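PDB 6QVM: multiheme cytochrome cf, which probably passes electrons through its eleven c-type hemes to insoluble extracellular Fe(III) while inserted in the bacterial S-layer. Local coordinates for residues Gln130-Phe135 / Gly178-Arg183; Glu400-Ile403 / Gly408-Tyr411; Ser430-His435 / Val462-Phe467. One frame throughout, in Å; residues are numbered along the deposited sequence.

Contact 1 of 3, residues Gln130-Phe135 / Gly178-Arg183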
loop_
_atom_site.group_PDB
_atom_site.type_symbol
_atom_site.label_atom_id
_atom_site.label_comp_id
_atom_site.label_asym_id
_atom_site.label_seq_id
_atom_site.Cartn_x
_atom_site.Cartn_y
_atom_site.Cartn_z
ATOM N N GLN A 130 -38.949 20.318 25.413
ATOM C CA GLN A 130 -38.186 21.545 25.599
ATOM C C GLN A 130 -36.699 21.320 25.360
ATOM O O GLN A 130 -36.023 22.199 24.819
ATOM C CB GLN A 130 -38.429 22.126 26.994
ATOM C CG GLN A 130 -37.892 21.282 28.144
ATOM C CD GLN A 130 -38.148 21.910 29.494
ATOM O OE1 GLN A 130 -37.733 23.038 29.757
ATOM N NE2 GLN A 130 -38.851 21.188 30.357
ATOM N N ARG A 131 -36.171 20.153 25.730
ATOM C CA ARG A 131 -34.753 19.930 25.488
ATOM C C ARG A 131 -34.484 19.459 24.065
ATOM O O ARG A 131 -33.358 19.599 23.577
ATOM C CB ARG A 131 -34.181 18.960 26.521
ATOM C CG ARG A 131 -33.428 19.715 27.613
ATOM C CD ARG A 131 -32.880 18.865 28.731
ATOM N NE ARG A 131 -31.567 18.282 28.445
ATOM C CZ ARG A 131 -30.448 18.980 28.240
ATOM N NH1 ARG A 131 -29.302 18.354 28.012
ATOM N NH2 ARG A 131 -30.463 20.305 28.259
ATOM N N LEU A 132 -35.495 18.918 23.381
ATOM C CA LEU A 132 -35.370 18.738 21.939
ATOM C C LEU A 132 -35.221 20.083 21.242
ATOM O O LEU A 132 -34.421 20.221 20.311
ATOM C CB LEU A 132 -36.575 17.983 21.383
ATOM C CG LEU A 132 -36.636 17.894 19.852
ATOM C CD1 LEU A 132 -35.473 17.069 19.310
ATOM C CD2 LEU A 132 -37.970 17.331 19.380
ATOM N N ALA A 133 -35.989 21.086 21.677
ATOM C CA ALA A 133 -35.858 22.423 21.108
ATOM C C ALA A 133 -34.490 23.023 21.409
ATOM O O ALA A 133 -33.959 23.792 20.600
ATOM C CB ALA A 133 -36.969 23.330 21.634
ATOM N N TYR A 134 -33.908 22.682 22.559
ATOM C CA TYR A 134 -32.569 23.155 22.897
ATOM C C TYR A 134 -31.516 22.478 22.029
ATOM O O TYR A 134 -30.718 23.148 21.362
ATOM C CB TYR A 134 -32.300 22.905 24.381
ATOM C CG TYR A 134 -30.905 23.258 24.847
ATOM C CD1 TYR A 134 -30.449 24.572 24.814
ATOM C CD2 TYR A 134 -30.055 22.280 25.354
ATOM C CE1 TYR A 134 -29.176 24.898 25.257
ATOM C CE2 TYR A 134 -28.784 22.592 25.798
ATOM C CZ TYR A 134 -28.349 23.901 25.748
ATOM O OH TYR A 134 -27.083 24.212 26.190
ATOM N N PHE A 135 -31.506 21.137 22.022
ATOM C CA PHE A 135 -30.578 20.395 21.172
ATOM C C PHE A 135 -30.693 20.839 19.721
ATOM O O PHE A 135 -29.691 20.900 18.999
ATOM C CB PHE A 135 -30.838 18.891 21.275
ATOM C CG PHE A 135 -30.545 18.310 22.617
ATOM C CD1 PHE A 135 -29.603 18.887 23.451
ATOM C CD2 PHE A 135 -31.204 17.172 23.042
ATOM C CE1 PHE A 135 -29.332 18.338 24.696
ATOM C CE2 PHE A 135 -30.932 16.614 24.288
ATOM C CZ PHE A 135 -29.997 17.201 25.114
ATOM N N GLY A 178 -41.527 26.268 12.860
ATOM C CA GLY A 178 -42.283 25.107 12.444
ATOM C C GLY A 178 -41.635 23.772 12.733
ATOM O O GLY A 178 -42.158 22.741 12.298
ATOM N N TYR A 179 -40.517 23.749 13.462
ATOM C CA TYR A 179 -39.888 22.477 13.808
ATOM C C TYR A 179 -40.702 21.720 14.852
ATOM O O TYR A 179 -40.782 20.488 14.811
ATOM C CB TYR A 179 -38.466 22.717 14.307
ATOM C CG TYR A 179 -37.576 23.433 13.316
ATOM C CD1 TYR A 179 -37.633 23.138 11.959
ATOM C CD2 TYR A 179 -36.682 24.408 13.738
ATOM C CE1 TYR A 179 -36.823 23.794 11.051
ATOM C CE2 TYR A 179 -35.866 25.071 12.839
ATOM C CZ TYR A 179 -35.940 24.758 11.498
ATOM O OH TYR A 179 -35.130 25.413 10.602
ATOM N N LEU A 180 -41.295 22.440 15.800
ATOM C CA LEU A 180 -42.233 21.886 16.765
ATOM C C LEU A 180 -43.531 22.681 16.695
ATOM O O LEU A 180 -43.582 23.775 16.127
ATOM C CB LEU A 180 -41.654 21.916 18.185
ATOM C CG LEU A 180 -40.408 21.069 18.458
ATOM C CD1 LEU A 180 -39.636 21.612 19.656
ATOM C CD2 LEU A 180 -40.788 19.613 18.686
ATOM N N SER A 181 -44.583 22.138 17.295
ATOM C CA SER A 181 -45.897 22.748 17.207
ATOM C C SER A 181 -46.394 23.150 18.587
ATOM O O SER A 181 -45.907 22.672 19.616
ATOM C CB SER A 181 -46.906 21.796 16.552
ATOM O OG SER A 181 -47.051 20.608 17.313
ATOM N N ALA A 182 -47.368 24.050 18.586
ATOM C CA ALA A 182 -48.158 24.364 19.765
ATOM C C ALA A 182 -49.566 23.812 19.580
ATOM O O ALA A 182 -49.932 23.347 18.499
ATOM C CB ALA A 182 -48.196 25.874 20.014
ATOM N N ARG A 183 -50.361 23.867 20.644
ATOM C CA ARG A 183 -51.759 23.471 20.568
ATOM C C ARG A 183 -52.640 24.598 21.078
ATOM O O ARG A 183 -52.300 25.283 22.047
ATOM C CB ARG A 183 -52.041 22.189 21.354
ATOM C CG ARG A 183 -51.268 22.050 22.622
ATOM C CD ARG A 183 -51.618 20.720 23.337
ATOM N NE ARG A 183 -52.909 20.842 23.994
ATOM C CZ ARG A 183 -53.060 21.205 25.268
ATOM N NH1 ARG A 183 -54.286 21.318 25.765
ATOM N NH2 ARG A 183 -52.004 21.540 26.024
#
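L180 lies against L132 and A133 of helix 129-139, one methyl on each, joining that helix to the turn that leaves helix 165-176. The helix, the glycine turn G178-Y179-L180 and the short strand 183-185 that follows are consistent with an S-layer homology (SLH) domain, a small helical module. At the start of the segment, Q130 and R131 turn their polar ends to residues outside the contact. L132 is the first residue to meet the turn. With CG anti to the backbone N (chi1 173°), its CD2 comes within 3.7 Å of L180 CD2, the two side chains crossing obliquely; F109 of helix 102-113 and A205 of helix 199-212 also touch L132. One residue on, the A133 methyl CB touches the other branch, CD1, of the same leucine and also rests on L171 of helix 165-176. On the partner side, G178 follows helix 165-176 in a Schellman motif; its positive phi ends the helix, and two residues on L180 points its side chain toward helix 129-139. All three touching residues are buried. No hydrogen bond crosses between the segments, although K129 NZ, just before the first, reaches S181 O. L180 forks over the helix, with CD1 3.7 Å from A133 CB and 4.1 Å from A133 CA.

Contact 2 of 3, residues Glu400-Ile403 / Gly408-Tyr411; sequences EYAI and GTVY. With NGA (2-acetamido-2-deoxy-beta-D-galactopyranose), chain D; NGA (2-acetamido-2-deoxy-beta-D-galactopyranose), chain B.
Y411, whose ring lies beside E400 CB, is O-glycosylated: its phenolic OH is bonded at 1.4 Å to C1 of an N-acetylgalactosamine (NGA, chain D), an uncommon use of tyrosine. O3 of this sugar in turn carries the second NGA (chain B). E400 serves both sugars. With CG anti to the backbone N (chi1 179°) and the chain extended beyond it, the carboxylate runs out along the same side of the sheet as the Y411 ring. Its OE1 is gripped twice, by T409 OG1 at 2.9 Å, which meets it on the anti side and 15° out of the carboxylate plane, and by N2 of the first sugar at 3.0 Å. OE2 receives a weak bond from O6 of the second sugar. A leucine in place of E400 would probably leave T409 OG1 and the sugar N2 without their shared acceptor and set the disaccharide freer to turn about its tyrosine link. These groups sit on a beta hairpin, strand 410-411 lying outermost in a four-stranded antiparallel sheet and strand 400-403 next to it. E400 and Y411 form a non-hydrogen-bonded pair; Y401 and V410 form the hydrogen-bonded pair, with Y401 N to V410 O at 2.7 Å and V410 N to Y401 O at 3.0 Å. On the sheet face of Y401 and V410, CD2 of the tyrosine packs 3.9 Å from CG1 of the valine. Beyond that contact, the Y401 hydroxyl bonds to E396 O and its ring meets Y560 edge-to-face.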
loop_
_atom_site.group_PDB
_atom_site.type_symbol
_atom_site.label_atom_id
_atom_site.label_comp_id
_atom_site.label_asym_id
_atom_site.label_seq_id
_atom_site.Cartn_x
_atom_site.Cartn_y
_atom_site.Cartn_z
ATOM N N GLU A 400 16.453 -0.252 -18.887
ATOM C CA GLU A 400 17.401 -0.649 -19.920
ATOM C C GLU A 400 18.777 -0.100 -19.566
ATOM O O GLU A 400 18.924 1.102 -19.317
ATOM C CB GLU A 400 16.944 -0.124 -21.282
ATOM C CG GLU A 400 17.860 -0.456 -22.447
ATOM C CD GLU A 400 17.342 0.104 -23.764
ATOM O OE1 GLU A 400 17.788 -0.364 -24.836
ATOM O OE2 GLU A 400 16.482 1.013 -23.718
ATOM N N TYR A 401 19.777 -0.977 -19.543
ATOM C CA TYR A 401 21.106 -0.642 -19.051
ATOM C C TYR A 401 22.126 -0.658 -20.178
ATOM O O TYR A 401 22.121 -1.557 -21.024
ATOM C CB TYR A 401 21.587 -1.632 -17.987
ATOM C CG TYR A 401 20.585 -2.046 -16.942
ATOM C CD1 TYR A 401 19.626 -1.161 -16.464
ATOM C CD2 TYR A 401 20.610 -3.331 -16.423
ATOM C CE1 TYR A 401 18.710 -1.553 -15.505
ATOM C CE2 TYR A 401 19.710 -3.729 -15.465
ATOM C CZ TYR A 401 18.760 -2.838 -15.005
ATOM O OH TYR A 401 17.858 -3.249 -14.049
ATOM N N ALA A 402 23.016 0.327 -20.162
ATOM C CA ALA A 402 24.274 0.278 -20.898
ATOM C C ALA A 402 25.371 0.102 -19.849
ATOM O O ALA A 402 25.785 1.068 -19.198
ATOM C CB ALA A 402 24.486 1.535 -21.742
ATOM N N ILE A 403 25.816 -1.135 -19.661
ATOM C CA ILE A 403 26.892 -1.418 -18.717
ATOM C C ILE A 403 28.212 -1.000 -19.355
ATOM O O ILE A 403 28.562 -1.471 -20.443
ATOM C CB ILE A 403 26.907 -2.901 -18.326
ATOM C CG1 ILE A 403 25.517 -3.340 -17.848
ATOM C CG2 ILE A 403 27.948 -3.152 -17.246
ATOM C CD1 ILE A 403 25.398 -4.829 -17.587
ATOM N N GLY A 408 26.310 -3.271 -26.529
ATOM C CA GLY A 408 24.907 -3.618 -26.457
ATOM C C GLY A 408 24.244 -3.023 -25.227
ATOM O O GLY A 408 24.876 -2.402 -24.373
ATOM N N THR A 409 22.930 -3.210 -25.145
ATOM C CA THR A 409 22.180 -2.843 -23.957
ATOM C C THR A 409 21.306 -4.012 -23.528
ATOM O O THR A 409 21.046 -4.937 -24.302
ATOM C CB THR A 409 21.314 -1.594 -24.173
ATOM O OG1 THR A 409 20.263 -1.881 -25.105
ATOM C CG2 THR A 409 22.147 -0.429 -24.681
ATOM N N VAL A 410 20.870 -3.975 -22.269
ATOM C CA VAL A 410 20.193 -5.114 -21.665
ATOM C C VAL A 410 19.107 -4.590 -20.739
ATOM O O VAL A 410 19.237 -3.516 -20.144
ATOM C CB VAL A 410 21.201 -6.008 -20.907
ATOM C CG1 VAL A 410 21.235 -5.659 -19.433
ATOM C CG2 VAL A 410 20.906 -7.490 -21.124
ATOM N N TYR A 411 18.015 -5.341 -20.638
ATOM C CA TYR A 411 16.925 -5.009 -19.734
ATOM C C TYR A 411 17.106 -5.746 -18.414
ATOM O O TYR A 411 17.461 -6.930 -18.399
ATOM C CB TYR A 411 15.564 -5.379 -20.344
ATOM C CG TYR A 411 15.133 -4.558 -21.551
ATOM C CD1 TYR A 411 14.652 -3.261 -21.407
ATOM C CD2 TYR A 411 15.182 -5.097 -22.830
ATOM C CE1 TYR A 411 14.256 -2.518 -22.509
ATOM C CE2 TYR A 411 14.788 -4.365 -23.935
ATOM C CZ TYR A 411 14.324 -3.079 -23.769
ATOM O OH TYR A 411 13.932 -2.342 -24.863
HETATM C C1 NGA D . 14.140 -1.012 -25.134
HETATM C C2 NGA D . 14.409 -0.442 -26.528
HETATM C C3 NGA D . 14.266 1.092 -26.523
HETATM C C4 NGA D . 12.903 1.415 -25.915
HETATM C C5 NGA D . 12.687 0.744 -24.562
HETATM C C6 NGA D . 11.285 1.005 -24.024
HETATM C C7 NGA D . 15.848 -2.092 -27.645
HETATM C C8 NGA D . 14.601 -2.783 -28.129
HETATM N N2 NGA D . 15.706 -0.968 -26.931
HETATM O O3 NGA D . 14.358 1.728 -27.803
HETATM O O4 NGA D . 11.902 0.946 -26.786
HETATM O O5 NGA D . 12.860 -0.649 -24.672
HETATM O O6 NGA D . 11.173 2.364 -23.662
HETATM O O7 NGA D . 16.949 -2.575 -27.916
HETATM C C1 NGA B . 15.750 1.706 -28.245
HETATM C C2 NGA B . 15.962 2.075 -29.737
HETATM C C3 NGA B . 17.351 1.459 -29.917
HETATM C C4 NGA B . 18.334 2.156 -29.004
HETATM C C5 NGA B . 17.869 2.131 -27.564
HETATM C C6 NGA B . 18.818 2.934 -26.688
HETATM C C7 NGA B . 14.073 2.286 -31.389
HETATM C C8 NGA B . 12.835 1.579 -31.891
HETATM N N2 NGA B . 14.878 1.567 -30.572
HETATM O O3 NGA B . 18.083 1.620 -31.079
HETATM O O4 NGA B . 18.455 3.490 -29.442
HETATM O O5 NGA B . 16.547 2.641 -27.520
HETATM O O6 NGA B . 18.355 2.745 -25.377
HETATM O O7 NGA B . 14.274 3.451 -31.759
#

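Contact 3 of 3, residues Ser430-His435 / Val462-Phe467; sequences SCLECH and VKLSDF. With HEC (heme c), chain K.
The CXXCH heme-binding motif of C431 to H435 is backed here by the loop 462-467, and L432, the first of its two intervening residues, makes the contact. Toward the heme, C431 SG is bonded to CAB at 1.9 Å and C434 SG to CAC at 1.8 Å, the thioether pair that defines heme c. H435 NE2 coordinates the iron at 2.4 Å. L432 faces the other way and forks between two partners. Its CD1 lies 3.6 Å from F467 CD2, approaching that ring obliquely, while CD2 sits 3.9 Å from L464 CD1, the two leucine side chains crossing at about a right angle. L464 places CG roughly anti to its backbone N (chi1 158°), which brings its end closer to L432 than its CB direction alone would suggest. Y439, on helix 437-449, touches L432 and meets F467 edge-to-face, while L418 adds to the apolar surroundings. The loop is tied within itself by D466 N to K463 O at 3.0 Å. Between the segments the chemistry is wholly apolar: no hydrogen bond crosses, so shape and burial join this loop to the heme-bearing turn.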
loop_
_atom_site.group_PDB
_atom_site.type_symbol
_atom_site.label_atom_id
_atom_site.label_comp_id
_atom_site.label_asym_id
_atom_site.label_seq_id
_atom_site.Cartn_x
_atom_site.Cartn_y
_atom_site.Cartn_z
ATOM N N SER A 430 2.895 -23.552 -15.030
ATOM C CA SER A 430 3.703 -23.957 -13.880
ATOM C C SER A 430 4.859 -22.996 -13.630
ATOM O O SER A 430 5.306 -22.844 -12.487
ATOM C CB SER A 430 4.234 -25.377 -14.088
ATOM O OG SER A 430 3.864 -26.214 -13.006
ATOM N N CYS A 431 5.330 -22.318 -14.676
ATOM C CA CYS A 431 6.527 -21.494 -14.582
ATOM C C CYS A 431 6.274 -20.137 -13.937
ATOM O O CYS A 431 7.232 -19.475 -13.520
ATOM C CB CYS A 431 7.115 -21.297 -15.980
ATOM S SG CYS A 431 6.928 -22.737 -17.053
ATOM N N LEU A 432 5.016 -19.709 -13.846
ATOM C CA LEU A 432 4.723 -18.374 -13.339
ATOM C C LEU A 432 4.926 -18.275 -11.833
ATOM O O LEU A 432 4.914 -17.167 -11.287
ATOM C CB LEU A 432 3.298 -17.991 -13.719
ATOM C CG LEU A 432 2.972 -18.228 -15.192
ATOM C CD1 LEU A 432 1.477 -18.148 -15.441
ATOM C CD2 LEU A 432 3.723 -17.239 -16.070
ATOM N N GLU A 433 5.102 -19.415 -11.165
ATOM C CA GLU A 433 5.470 -19.496 -9.759
ATOM C C GLU A 433 6.574 -18.500 -9.424
ATOM O O GLU A 433 6.518 -17.822 -8.394
ATOM C CB GLU A 433 5.906 -20.927 -9.428
ATOM C CG GLU A 433 6.830 -21.045 -8.244
ATOM C CD GLU A 433 6.300 -21.993 -7.197
ATOM O OE1 GLU A 433 5.292 -21.654 -6.540
ATOM O OE2 GLU A 433 6.883 -23.087 -7.041
ATOM N N CYS A 434 7.567 -18.383 -10.306
ATOM C CA CYS A 434 8.683 -17.473 -10.105
ATOM C C CYS A 434 8.747 -16.367 -11.156
ATOM O O CYS A 434 9.671 -15.546 -11.113
ATOM C CB CYS A 434 10.007 -18.253 -10.098
ATOM S SG CYS A 434 10.009 -19.742 -9.079
ATOM N N HIS A 435 7.786 -16.302 -12.086
ATOM C CA HIS A 435 7.889 -15.391 -13.214
ATOM C C HIS A 435 6.760 -14.365 -13.316
ATOM O O HIS A 435 6.866 -13.439 -14.129
ATOM C CB HIS A 435 7.959 -16.178 -14.536
ATOM C CG HIS A 435 9.262 -16.879 -14.764
ATOM N ND1 HIS A 435 10.246 -16.370 -15.584
ATOM C CD2 HIS A 435 9.737 -18.059 -14.296
ATOM C CE1 HIS A 435 11.272 -17.202 -15.609
ATOM N NE2 HIS A 435 10.989 -18.240 -14.841
ATOM N N VAL A 462 -6.542 -22.032 -15.450
ATOM C CA VAL A 462 -6.050 -20.825 -16.099
ATOM C C VAL A 462 -5.124 -21.170 -17.255
ATOM O O VAL A 462 -4.390 -22.162 -17.223
ATOM C CB VAL A 462 -5.326 -19.910 -15.088
ATOM C CG1 VAL A 462 -6.336 -19.113 -14.287
ATOM C CG2 VAL A 462 -4.441 -20.737 -14.161
ATOM N N LYS A 463 -5.176 -20.335 -18.286
ATOM C CA LYS A 463 -4.227 -20.392 -19.389
ATOM C C LYS A 463 -3.107 -19.387 -19.148
ATOM O O LYS A 463 -3.294 -18.379 -18.463
ATOM C CB LYS A 463 -4.921 -20.099 -20.719
ATOM N N LEU A 464 -1.931 -19.682 -19.713
ATOM C CA LEU A 464 -0.773 -18.806 -19.559
ATOM C C LEU A 464 -1.090 -17.371 -19.954
ATOM O O LEU A 464 -0.515 -16.431 -19.393
ATOM C CB LEU A 464 0.389 -19.341 -20.398
ATOM C CG LEU A 464 1.491 -18.359 -20.799
ATOM C CD1 LEU A 464 2.396 -18.036 -19.620
ATOM C CD2 LEU A 464 2.296 -18.892 -21.975
ATOM N N SER A 465 -2.014 -17.184 -20.898
ATOM C CA SER A 465 -2.324 -15.868 -21.439
ATOM C C SER A 465 -3.185 -15.007 -20.517
ATOM O O SER A 465 -3.317 -13.807 -20.774
ATOM C CB SER A 465 -3.019 -16.020 -22.794
ATOM O OG SER A 465 -3.854 -17.165 -22.809
ATOM N N ASP A 466 -3.773 -15.576 -19.460
ATOM C CA ASP A 466 -4.586 -14.770 -18.552
ATOM C C ASP A 466 -3.753 -13.707 -17.846
ATOM O O ASP A 466 -4.265 -12.626 -17.521
ATOM C CB ASP A 466 -5.271 -15.659 -17.513
ATOM C CG ASP A 466 -6.332 -16.562 -18.112
ATOM O OD1 ASP A 466 -6.787 -16.277 -19.240
ATOM O OD2 ASP A 466 -6.719 -17.544 -17.442
ATOM N N PHE A 467 -2.475 -13.993 -17.610
ATOM C CA PHE A 467 -1.632 -13.211 -16.719
ATOM C C PHE A 467 -0.801 -12.205 -17.504
ATOM O O PHE A 467 -0.340 -12.491 -18.617
ATOM C CB PHE A 467 -0.739 -14.137 -15.894
ATOM C CG PHE A 467 -1.512 -15.143 -15.078
ATOM C CD1 PHE A 467 -2.102 -14.770 -13.881
ATOM C CD2 PHE A 467 -1.668 -16.450 -15.515
ATOM C CE1 PHE A 467 -2.825 -15.683 -13.128
ATOM C CE2 PHE A 467 -2.387 -17.371 -14.761
ATOM C CZ PHE A 467 -2.967 -16.984 -13.567
HETATM FE FE HEC K . 12.549 -19.984 -15.104
HETATM C CHA HEC K . 15.412 -18.220 -15.965
HETATM C CHB HEC K . 11.960 -20.587 -18.453
HETATM C CHC HEC K . 10.042 -22.235 -14.290
HETATM C CHD HEC K . 13.083 -19.396 -11.779
HETATM N NA HEC K . 13.511 -19.502 -16.865
HETATM C C1A HEC K . 14.666 -18.748 -16.999
HETATM C C2A HEC K . 14.959 -18.600 -18.413
HETATM C C3A HEC K . 13.998 -19.254 -19.097
HETATM C C4A HEC K . 13.074 -19.833 -18.137
HETATM C CMA HEC K . 13.878 -19.381 -20.633
HETATM C CAA HEC K . 16.170 -17.817 -18.990
HETATM C CBA HEC K . 17.165 -18.816 -19.579
HETATM C CGA HEC K . 18.581 -18.307 -19.523
HETATM O O1A HEC K . 19.501 -19.158 -19.413
HETATM O O2A HEC K . 18.801 -17.068 -19.588
HETATM N NB HEC K . 11.252 -21.187 -16.162
HETATM C C1B HEC K . 11.179 -21.278 -17.543
HETATM C C2B HEC K . 10.135 -22.233 -17.874
HETATM C C3B HEC K . 9.604 -22.687 -16.723
HETATM C C4B HEC K . 10.304 -22.042 -15.628
HETATM C CMB HEC K . 9.710 -22.624 -19.310
HETATM C CAB HEC K . 8.449 -23.710 -16.559
HETATM C CBB HEC K . 8.882 -25.092 -17.092
HETATM N NC HEC K . 11.714 -20.675 -13.365
HETATM C C1C HEC K . 10.690 -21.599 -13.251
HETATM C C2C HEC K . 10.379 -21.773 -11.846
HETATM C C3C HEC K . 11.264 -21.039 -11.134
HETATM C C4C HEC K . 12.087 -20.304 -12.086
HETATM C CMC HEC K . 9.323 -22.779 -11.326
HETATM C CAC HEC K . 11.360 -20.868 -9.595
HETATM C CBC HEC K . 11.574 -22.205 -8.853
HETATM N ND HEC K . 14.010 -18.949 -14.048
HETATM C C1D HEC K . 14.027 -18.881 -12.654
HETATM C C2D HEC K . 15.219 -18.170 -12.250
HETATM C C3D HEC K . 15.952 -17.797 -13.556
HETATM C C4D HEC K . 15.125 -18.327 -14.618
HETATM C CMD HEC K . 15.637 -17.859 -10.796
HETATM C CAD HEC K . 17.288 -17.028 -13.726
HETATM C CBD HEC K . 18.432 -17.866 -13.160
HETATM C CGD HEC K . 19.750 -17.554 -13.833
HETATM O O1D HEC K . 19.969 -16.390 -14.270
HETATM O O2D HEC K . 20.597 -18.486 -13.919
#

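Overall arrangement
The three contacts follow one another along the chain without touching. Contact 1 stands apart, in the probable S-layer module: its centre is about 50 Å from the centre of the chain, 78 Å from that of contact 2 and 68 Å from that of contact 3, both of which lie on the opposite side. Contacts 2 and 3 belong to the heme-rich part, with centres about 26 Å and nearest atoms about 12 Å apart. Contact 3 carries one heme covalently, and its H435 touches a second; the Y401 side chain of contact 2 comes about 5 Å from a heme and 8 Å from the calcium ion, with the glycan on the other sheet face. This separation fits a modular protein.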